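Long-range contacts in flocculation protein FLO11 (Saccharomyces cerevisiae, PDB 4UYT), which mediates homotypic cell-cell adhesion between yeast cells during flocculation, and contributes to substrate adhesion, invasive growth, pseudohypha formation and biofilm development: residues Q27-V36 with Q160-W168; K56-L64 with L90-T98. All blocks are in the same frame, centred on the assembly; numbering follows the deposited sequence. Where two conformers were deposited one is given.

Contact 1 (Q27-V36 with Q160-W168); sequences QNIMQYTLDV and QTDFPGFYW
In the fibronectin type III-like core of the N-terminal Flo11 domain, Leu34 and Val36 of strand 32-43 pack on Phe163 and Phe166, just ahead of and within strand 166-169. Strands 32-36 and 166-168 run nearly parallel (6°), but their axes are 9.0 Å apart, too far for backbone pairing, and side chains fill the interval. Leu34 CB sits over one face of the Phe163 ring, 3.6 Å from its centroid in a CH-pi contact, while Leu34 CD1 reaches across to the CD2-CE2 side. The Tyr32 carbonyl oxygen comes up at the edge of the same ring, 3.7 Å from Phe163 CE1. Two residues on along the strand, and three along the other segment, Val36 CG2 lies over a face of Phe166, 3.8 Å from the ring centroid. Val36 CG1 is anti to the backbone N (chi1 177°), which leaves CG2 as the branch on the ring. Leu34 CD2 touches Phe166 CE1 at 3.8 Å, so one leucine spans both rings. At the Tyr32 end, water 1 donates to Tyr32 O and to Asp162 O, 2.7 Å each. Tyr32 turns its hydroxyl away to Tyr125, and Asp162 OD2 accepts from Ser147 N. No direct hydrogen bond joins the segments: cohesion rests on aliphatic-on-aromatic packing plus one water bridge, and the buried Val36 N has no hydrogen-bonding partner.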
loop_
_atom_site.group_PDB
_atom_site.type_symbol
_atom_site.label_atom_id
_atom_site.label_comp_id
_atom_site.label_asym_id
_atom_site.label_seq_id
_atom_site.Cartn_x
_atom_site.Cartn_y
_atom_site.Cartn_z
ATOM N N GLN A 27 17.818 -3.604 2.286
ATOM C CA GLN A 27 17.430 -3.685 3.691
ATOM C C GLN A 27 17.243 -5.121 4.160
ATOM O O GLN A 27 16.802 -5.335 5.286
ATOM C CB GLN A 27 16.106 -2.945 3.906
ATOM C CG GLN A 27 16.164 -1.470 3.572
ATOM C CD GLN A 27 14.812 -0.822 3.743
ATOM O OE1 GLN A 27 14.071 -0.634 2.772
ATOM N NE2 GLN A 27 14.461 -0.499 4.983
ATOM N N ASN A 28 17.536 -6.084 3.290
ATOM C CA ASN A 28 17.278 -7.485 3.574
ATOM C C ASN A 28 15.805 -7.773 3.873
ATOM O O ASN A 28 15.476 -8.656 4.652
ATOM C CB ASN A 28 18.173 -7.959 4.726
ATOM C CG ASN A 28 18.170 -9.456 4.881
ATOM O OD1 ASN A 28 18.168 -10.204 3.904
ATOM N ND2 ASN A 28 18.179 -9.905 6.123
ATOM N N ILE A 29 14.916 -7.016 3.242
ATOM C CA ILE A 29 13.477 -7.260 3.342
ATOM C C ILE A 29 13.061 -8.117 2.156
ATOM O O ILE A 29 13.452 -7.848 1.020
ATOM C CB ILE A 29 12.651 -5.943 3.332
ATOM C CG1 ILE A 29 13.026 -5.053 4.524
ATOM C CG2 ILE A 29 11.153 -6.224 3.396
ATOM C CD1 ILE A 29 12.603 -3.611 4.364
ATOM N N MET A 30 12.244 -9.134 2.396
ATOM C CA MET A 30 11.692 -9.920 1.290
ATOM C C MET A 30 10.938 -9.007 0.344
ATOM O O MET A 30 10.271 -8.067 0.766
ATOM C CB MET A 30 10.749 -10.998 1.815
ATOM C CG MET A 30 10.175 -11.899 0.727
ATOM S SD MET A 30 9.003 -13.109 1.350
ATOM C CE MET A 30 7.610 -12.052 1.724
ATOM N N GLN A 31 11.013 -9.281 -0.941
ATOM C CA GLN A 31 10.288 -8.487 -1.907
ATOM C C GLN A 31 8.776 -8.637 -1.776
ATOM O O GLN A 31 8.238 -9.731 -1.661
ATOM C CB GLN A 31 10.710 -8.834 -3.308
ATOM C CG GLN A 31 12.146 -8.415 -3.606
ATOM C CD GLN A 31 12.668 -9.006 -4.885
ATOM O OE1 GLN A 31 11.921 -9.578 -5.704
ATOM N NE2 GLN A 31 13.954 -8.842 -5.093
ATOM N N TYR A 32 8.094 -7.498 -1.826
ATOM C CA TYR A 32 6.625 -7.416 -1.935
ATOM C C TYR A 32 6.303 -6.547 -3.148
ATOM O O TYR A 32 7.098 -5.697 -3.534
ATOM C CB TYR A 32 5.995 -6.756 -0.698
ATOM C CG TYR A 32 6.094 -7.544 0.574
ATOM C CD1 TYR A 32 7.295 -7.633 1.274
ATOM C CD2 TYR A 32 4.952 -8.136 1.140
ATOM C CE1 TYR A 32 7.376 -8.325 2.467
ATOM C CE2 TYR A 32 5.033 -8.833 2.332
ATOM C CZ TYR A 32 6.252 -8.930 2.983
ATOM O OH TYR A 32 6.327 -9.607 4.176
ATOM N N THR A 33 5.070 -6.708 -3.640
ATOM C CA THR A 33 4.494 -5.844 -4.636
ATOM C C THR A 33 3.172 -5.290 -4.137
ATOM O O THR A 33 2.500 -5.882 -3.288
ATOM C CB THR A 33 4.273 -6.575 -5.981
ATOM O OG1 THR A 33 3.391 -7.676 -5.780
ATOM C CG2 THR A 33 5.605 -7.062 -6.580
ATOM N N LEU A 34 2.777 -4.166 -4.718
ATOM C CA LEU A 34 1.498 -3.524 -4.436
ATOM C C LEU A 34 0.860 -3.114 -5.736
ATOM O O LEU A 34 1.531 -2.527 -6.585
ATOM C CB LEU A 34 1.687 -2.319 -3.492
ATOM C CG LEU A 34 0.413 -1.565 -3.104
ATOM C CD1 LEU A 34 0.539 -0.950 -1.707
ATOM C CD2 LEU A 34 0.008 -0.487 -4.095
ATOM N N ASP A 35 -0.441 -3.384 -5.868
ATOM C CA ASP A 35 -1.232 -2.883 -6.962
ATOM C C ASP A 35 -2.473 -2.195 -6.381
ATOM O O ASP A 35 -3.004 -2.596 -5.372
ATOM C CB ASP A 35 -1.647 -4.030 -7.895
ATOM C CG ASP A 35 -2.146 -3.571 -9.226
ATOM O OD1 ASP A 35 -1.944 -2.400 -9.601
ATOM O OD2 ASP A 35 -2.683 -4.448 -9.946
ATOM N N VAL A 36 -2.932 -1.180 -7.068
ATOM C CA VAL A 36 -4.210 -0.502 -6.757
ATOM C C VAL A 36 -5.219 -1.061 -7.739
ATOM O O VAL A 36 -5.128 -0.827 -8.939
ATOM C CB VAL A 36 -4.093 1.026 -6.847
ATOM C CG1 VAL A 36 -5.470 1.647 -6.594
ATOM C CG2 VAL A 36 -3.058 1.561 -5.869
ATOM N N GLN A 160 13.777 4.667 -4.119
ATOM C CA GLN A 160 13.983 4.704 -2.675
ATOM C C GLN A 160 12.646 4.546 -1.934
ATOM O O GLN A 160 12.563 4.729 -0.722
ATOM C CB GLN A 160 14.769 5.963 -2.310
ATOM C CG GLN A 160 16.213 5.838 -2.794
ATOM C CD GLN A 160 16.960 7.149 -2.922
ATOM O OE1 GLN A 160 16.392 8.226 -2.763
ATOM N NE2 GLN A 160 18.253 7.058 -3.228
ATOM N N THR A 161 11.613 4.192 -2.697
ATOM C CA THR A 161 10.366 3.611 -2.187
ATOM C C THR A 161 10.346 2.132 -2.598
ATOM O O THR A 161 11.156 1.663 -3.406
ATOM C CB THR A 161 9.109 4.279 -2.782
ATOM O OG1 THR A 161 9.024 3.913 -4.151
ATOM C CG2 THR A 161 9.161 5.781 -2.598
ATOM N N ASP A 162 9.398 1.415 -2.022
ATOM C CA ASP A 162 9.237 -0.001 -2.239
ATOM C C ASP A 162 8.153 -0.382 -3.230
ATOM O O ASP A 162 8.174 -1.500 -3.768
ATOM C CB ASP A 162 8.980 -0.645 -0.886
ATOM C CG ASP A 162 10.048 -0.238 0.105
ATOM O OD1 ASP A 162 11.218 -0.652 -0.101
ATOM O OD2 ASP A 162 9.721 0.571 0.996
ATOM N N PHE A 163 7.215 0.537 -3.438
ATOM C CA PHE A 163 6.079 0.298 -4.290
ATOM C C PHE A 163 5.860 1.526 -5.163
ATOM O O PHE A 163 6.135 2.630 -4.706
ATOM C CB PHE A 163 4.790 0.164 -3.466
ATOM C CG PHE A 163 4.768 -0.932 -2.439
ATOM C CD1 PHE A 163 5.095 -2.232 -2.777
ATOM C CD2 PHE A 163 4.289 -0.668 -1.169
ATOM C CE1 PHE A 163 4.936 -3.232 -1.837
ATOM C CE2 PHE A 163 4.119 -1.665 -0.249
ATOM C CZ PHE A 163 4.471 -2.941 -0.576
ATOM N N PRO A 164 5.351 1.345 -6.376
ATOM C CA PRO A 164 5.034 2.494 -7.204
ATOM C C PRO A 164 3.956 3.375 -6.610
ATOM O O PRO A 164 3.107 2.959 -5.828
ATOM C CB PRO A 164 4.531 1.859 -8.526
ATOM C CG PRO A 164 4.178 0.448 -8.202
ATOM C CD PRO A 164 4.991 0.065 -7.021
ATOM N N GLY A 165 4.011 4.641 -6.992
ATOM C CA GLY A 165 2.830 5.487 -6.933
ATOM C C GLY A 165 1.881 5.232 -8.092
ATOM O O GLY A 165 2.253 4.592 -9.101
ATOM N N PHE A 166 0.644 5.710 -7.953
ATOM C CA PHE A 166 -0.436 5.496 -8.902
ATOM C C PHE A 166 -1.172 6.785 -9.108
ATOM O O PHE A 166 -1.184 7.666 -8.232
ATOM C CB PHE A 166 -1.415 4.436 -8.389
ATOM C CG PHE A 166 -0.833 3.066 -8.388
ATOM C CD1 PHE A 166 -0.021 2.636 -7.343
ATOM C CD2 PHE A 166 -1.105 2.177 -9.441
ATOM C CE1 PHE A 166 0.544 1.372 -7.390
ATOM C CE2 PHE A 166 -0.544 0.904 -9.460
ATOM C CZ PHE A 166 0.261 0.516 -8.431
ATOM N N TYR A 167 -1.871 6.878 -10.235
ATOM C CA TYR A 167 -2.743 8.023 -10.481
ATOM C C TYR A 167 -3.989 7.563 -11.219
ATOM O O TYR A 167 -4.079 6.454 -11.747
ATOM C CB TYR A 167 -1.975 9.118 -11.223
ATOM C CG TYR A 167 -1.533 8.812 -12.644
ATOM C CD1 TYR A 167 -2.436 8.860 -13.691
ATOM C CD2 TYR A 167 -0.199 8.629 -12.952
ATOM C CE1 TYR A 167 -2.067 8.697 -14.992
ATOM C CE2 TYR A 167 0.208 8.464 -14.289
ATOM C CZ TYR A 167 -0.760 8.492 -15.298
ATOM O OH TYR A 167 -0.444 8.347 -16.634
ATOM N N TRP A 168 -4.994 8.429 -11.225
ATOM C CA TRP A 168 -6.297 8.110 -11.800
ATOM C C TRP A 168 -7.035 9.428 -12.086
ATOM O O TRP A 168 -6.591 10.510 -11.746
ATOM C CB TRP A 168 -7.114 7.239 -10.874
ATOM C CG TRP A 168 -7.279 7.767 -9.486
ATOM C CD1 TRP A 168 -8.153 8.740 -9.059
ATOM C CD2 TRP A 168 -6.564 7.356 -8.331
ATOM N NE1 TRP A 168 -8.011 8.962 -7.710
ATOM C CE2 TRP A 168 -7.061 8.111 -7.227
ATOM C CE3 TRP A 168 -5.573 6.390 -8.095
ATOM C CZ2 TRP A 168 -6.648 7.899 -5.924
ATOM C CZ3 TRP A 168 -5.156 6.184 -6.803
ATOM C CH2 TRP A 168 -5.697 6.929 -5.732
HETATM O O HOH W 1 7.460 -3.639 -5.270
#

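Contact 2 (K56-L64 with L90-T98)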
loop_
_atom_site.group_PDB
_atom_site.type_symbol
_atom_site.label_atom_id
_atom_site.label_comp_id
_atom_site.label_asym_id
_atom_site.label_seq_id
_atom_site.Cartn_x
_atom_site.Cartn_y
_atom_site.Cartn_z
ATOM N N LYS A 56 6.891 -12.212 -2.015
ATOM C CA LYS A 56 7.510 -13.160 -2.939
ATOM C C LYS A 56 7.279 -14.610 -2.527
ATOM O O LYS A 56 7.013 -15.478 -3.364
ATOM C CB LYS A 56 9.019 -12.884 -3.050
ATOM C CG LYS A 56 9.715 -13.696 -4.131
ATOM C CD LYS A 56 11.027 -13.084 -4.604
ATOM C CE LYS A 56 11.670 -13.898 -5.717
ATOM N NZ LYS A 56 12.727 -13.103 -6.413
ATOM N N GLU A 57 7.415 -14.853 -1.228
ATOM C CA GLU A 57 7.139 -16.145 -0.637
ATOM C C GLU A 57 5.990 -16.023 0.335
ATOM O O GLU A 57 5.704 -14.940 0.866
ATOM C CB GLU A 57 8.366 -16.654 0.123
ATOM C CG GLU A 57 9.657 -16.721 -0.691
ATOM C CD GLU A 57 9.602 -17.713 -1.841
ATOM O OE1 GLU A 57 8.811 -18.677 -1.775
ATOM O OE2 GLU A 57 10.370 -17.541 -2.813
ATOM N N ASN A 58 5.338 -17.153 0.571
ATOM C CA ASN A 58 4.217 -17.185 1.482
ATOM C C ASN A 58 4.717 -17.247 2.921
ATOM O O ASN A 58 5.493 -18.131 3.273
ATOM C CB ASN A 58 3.327 -18.394 1.195
ATOM C CG ASN A 58 2.049 -18.356 1.999
ATOM O OD1 ASN A 58 1.338 -17.369 1.967
ATOM N ND2 ASN A 58 1.774 -19.407 2.759
ATOM N N ILE A 59 4.256 -16.311 3.752
ATOM C CA ILE A 59 4.564 -16.271 5.175
ATOM C C ILE A 59 3.265 -16.473 5.943
ATOM O O ILE A 59 2.319 -15.702 5.831
ATOM C CB ILE A 59 5.243 -14.954 5.584
ATOM C CG1 ILE A 59 6.542 -14.793 4.809
ATOM C CG2 ILE A 59 5.462 -14.912 7.094
ATOM C CD1 ILE A 59 7.263 -13.492 5.100
ATOM N N ASP A 60 3.244 -17.542 6.725
ATOM C CA ASP A 60 2.072 -17.872 7.501
ATOM C C ASP A 60 1.675 -16.753 8.451
ATOM O O ASP A 60 2.529 -16.078 9.033
ATOM C CB ASP A 60 2.308 -19.142 8.312
ATOM C CG ASP A 60 1.019 -19.705 8.880
ATOM O OD1 ASP A 60 0.372 -20.505 8.175
ATOM O OD2 ASP A 60 0.638 -19.339 10.013
ATOM N N LEU A 61 0.368 -16.587 8.637
ATOM C CA LEU A 61 -0.152 -15.563 9.538
ATOM C C LEU A 61 0.419 -15.650 10.964
ATOM O O LEU A 61 0.497 -14.649 11.659
ATOM C CB LEU A 61 -1.685 -15.628 9.580
ATOM C CG LEU A 61 -2.401 -14.501 10.340
ATOM C CD1 LEU A 61 -2.134 -13.139 9.720
ATOM C CD2 LEU A 61 -3.906 -14.754 10.420
ATOM N N LYS A 62 0.822 -16.842 11.398
ATOM C CA LYS A 62 1.290 -17.013 12.764
ATOM C C LYS A 62 2.525 -16.175 13.070
ATOM O O LYS A 62 2.773 -15.820 14.230
ATOM C CB LYS A 62 1.567 -18.487 13.070
ATOM C CG LYS A 62 2.848 -19.026 12.464
ATOM C CD LYS A 62 2.921 -20.535 12.568
ATOM C CE LYS A 62 4.261 -21.038 12.077
ATOM N NZ LYS A 62 4.293 -22.526 12.071
ATOM N N TYR A 63 3.303 -15.842 12.043
ATOM C CA TYR A 63 4.507 -15.040 12.248
ATOM C C TYR A 63 4.218 -13.551 12.470
ATOM O O TYR A 63 5.103 -12.811 12.880
ATOM C CB TYR A 63 5.440 -15.178 11.050
ATOM C CG TYR A 63 5.986 -16.564 10.803
ATOM C CD1 TYR A 63 7.015 -17.075 11.587
ATOM C CD2 TYR A 63 5.468 -17.364 9.800
ATOM C CE1 TYR A 63 7.521 -18.343 11.365
ATOM C CE2 TYR A 63 5.961 -18.635 9.575
ATOM C CZ TYR A 63 6.990 -19.116 10.362
ATOM O OH TYR A 63 7.471 -20.380 10.128
ATOM N N LEU A 64 2.994 -13.124 12.162
ATOM C CA LEU A 64 2.627 -11.709 12.192
ATOM C C LEU A 64 2.153 -11.228 13.563
ATOM O O LEU A 64 1.299 -11.844 14.190
ATOM C CB LEU A 64 1.533 -11.458 11.166
ATOM C CG LEU A 64 1.182 -9.986 10.925
ATOM C CD1 LEU A 64 2.311 -9.257 10.212
ATOM C CD2 LEU A 64 -0.096 -9.888 10.121
ATOM N N LEU A 90 -8.261 -8.128 10.027
ATOM C CA LEU A 90 -8.900 -7.836 8.744
ATOM C C LEU A 90 -8.180 -8.408 7.546
ATOM O O LEU A 90 -8.587 -8.162 6.407
ATOM C CB LEU A 90 -9.048 -6.331 8.577
ATOM C CG LEU A 90 -9.944 -5.674 9.624
ATOM C CD1 LEU A 90 -9.852 -4.168 9.471
ATOM C CD2 LEU A 90 -11.377 -6.158 9.498
ATOM N N ILE A 91 -7.086 -9.127 7.786
ATOM C CA ILE A 91 -6.393 -9.878 6.763
ATOM C C ILE A 91 -6.020 -11.220 7.328
ATOM O O ILE A 91 -5.821 -11.355 8.533
ATOM C CB ILE A 91 -5.132 -9.147 6.249
ATOM C CG1 ILE A 91 -4.084 -8.913 7.353
ATOM C CG2 ILE A 91 -5.518 -7.827 5.621
ATOM C CD1 ILE A 91 -2.875 -9.816 7.225
ATOM N N ASP A 92 -5.898 -12.199 6.445
ATOM C CA ASP A 92 -5.484 -13.527 6.861
ATOM C C ASP A 92 -4.176 -14.020 6.295
ATOM O O ASP A 92 -3.779 -15.135 6.601
ATOM C CB ASP A 92 -6.596 -14.554 6.608
ATOM C CG ASP A 92 -6.893 -14.775 5.143
ATOM O OD1 ASP A 92 -6.190 -14.241 4.256
ATOM O OD2 ASP A 92 -7.852 -15.534 4.877
ATOM N N ASN A 93 -3.482 -13.208 5.508
ATOM C CA ASN A 93 -2.214 -13.634 4.904
ATOM C C ASN A 93 -1.397 -12.362 4.690
ATOM O O ASN A 93 -1.746 -11.584 3.840
ATOM C CB ASN A 93 -2.461 -14.373 3.593
ATOM C CG ASN A 93 -1.187 -14.857 2.960
ATOM O OD1 ASN A 93 -0.084 -14.401 3.307
ATOM N ND2 ASN A 93 -1.322 -15.776 2.006
ATOM N N PRO A 94 -0.319 -12.152 5.463
ATOM C CA PRO A 94 0.444 -10.905 5.345
ATOM C C PRO A 94 1.233 -10.841 4.038
ATOM O O PRO A 94 1.812 -9.808 3.748
ATOM C CB PRO A 94 1.374 -10.949 6.562
ATOM C CG PRO A 94 1.575 -12.408 6.798
ATOM C CD PRO A 94 0.260 -13.062 6.464
ATOM N N THR A 95 1.271 -11.944 3.287
ATOM C CA THR A 95 1.930 -11.994 1.997
ATOM C C THR A 95 0.941 -12.131 0.831
ATOM O O THR A 95 1.375 -12.301 -0.298
ATOM C CB THR A 95 3.024 -13.086 1.960
ATOM O OG1 THR A 95 2.491 -14.367 2.301
ATOM C CG2 THR A 95 4.122 -12.723 2.922
ATOM N N ASP A 96 -0.362 -11.977 1.085
ATOM C CA ASP A 96 -1.338 -11.879 0.005
ATOM C C ASP A 96 -2.606 -11.307 0.615
ATOM O O ASP A 96 -3.441 -12.041 1.152
ATOM C CB ASP A 96 -1.610 -13.224 -0.685
ATOM C CG ASP A 96 -2.361 -13.067 -1.985
ATOM O OD1 ASP A 96 -3.040 -12.040 -2.146
ATOM O OD2 ASP A 96 -2.250 -13.962 -2.834
ATOM N N PHE A 97 -2.738 -9.990 0.596
ATOM C CA PHE A 97 -3.870 -9.337 1.237
ATOM C C PHE A 97 -4.348 -8.175 0.432
ATOM O O PHE A 97 -3.649 -7.640 -0.414
ATOM C CB PHE A 97 -3.548 -8.906 2.679
ATOM C CG PHE A 97 -2.496 -7.823 2.826
ATOM C CD1 PHE A 97 -2.837 -6.480 2.809
ATOM C CD2 PHE A 97 -1.135 -8.152 3.012
ATOM C CE1 PHE A 97 -1.871 -5.502 2.985
ATOM C CE2 PHE A 97 -0.163 -7.168 3.180
ATOM C CZ PHE A 97 -0.554 -5.841 3.166
ATOM N N THR A 98 -5.578 -7.794 0.732
ATOM C CA THR A 98 -6.173 -6.604 0.205
ATOM C C THR A 98 -6.593 -5.685 1.344
ATOM O O THR A 98 -6.787 -6.103 2.474
ATOM C CB THR A 98 -7.395 -6.901 -0.693
ATOM O OG1 THR A 98 -8.426 -7.521 0.089
ATOM C CG2 THR A 98 -7.021 -7.768 -1.845
HETATM O O HOH W 2 1.241 -15.642 -0.237
HETATM O O HOH W 3 -1.817 -17.152 6.270
#
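A single threonine hydroxyl, Thr95 OG1, works both ways here: it accepts from the backbone N of Ile59 at 3.0 Å, almost straight at 169°, and donates to Asn93 OD1. The contact joins two connections of the fibronectin type III-like domain, the loop between strands 46-55 and 64-70 and the type I beta turn Asn93 to Asp96 that leads into strand 96-104. With chi1 at 56°, OG1 lies between the backbone N and the carbonyl carbon of its own residue, where it can serve both partners; CG2 is thereby turned onto Ile59, 3.6 Å from Ile59 CB. Asn93 OD1 is gripped twice. Thr95 OG1 meets it in the carbonyl plane on a lone pair, whereas Thr95 N comes from above that plane and closes an Asx turn. The other end of the amide, Asn93 ND2, reaches across to Asn58 OD1 at 3.1 Å, in the carbonyl plane of Asn58 but on a bent N-H path of 140°, the two amides turned steeply against each other. These bonds fix the flip of the Asn93 amide. Water 2 also donates to Asn58 OD1.

On the Pro94 side of the contact the packing becomes mainly apolar: Pro94 CD lies 4.0 Å from Leu61 CD1, and Pro94 CB meets both methyls of Leu64; Tyr125 of strand 120-125 also packs on Pro94. The same CD sets its C-H group beside a carbonyl, 3.4 Å from Ile59 O. Asp60 OD2 accepts from Lys62 N, an Asx turn that opens the short 3-10 segment 61-63. At the start of that segment water 3 accepts from Leu61 N and donates to Asp92 O at 2.8 Å, bridging the two segments.

In the fold
Contact 2 is nested in sequence inside the long loop closed by contact 1, and their centres lie 16 Å apart. Contact 1 sits deeper, about 7 Å from the centre of the chain against 14 Å for contact 2, and both reach the sheet of strands 32-43, 46-55 and 96-104. They meet directly: Gln31 O and Lys56 N are 2.8 Å apart, probably hydrogen-bonded, and Met30 CE packs on Ile59 CD1 at 3.7 Å. Tyr32 CE2 likewise lies 3.7 Å from Pro94 O. A bound sodium ion lies about 7 Å from the Val36 side chain, and one lies about 12 Å from that of Ile91.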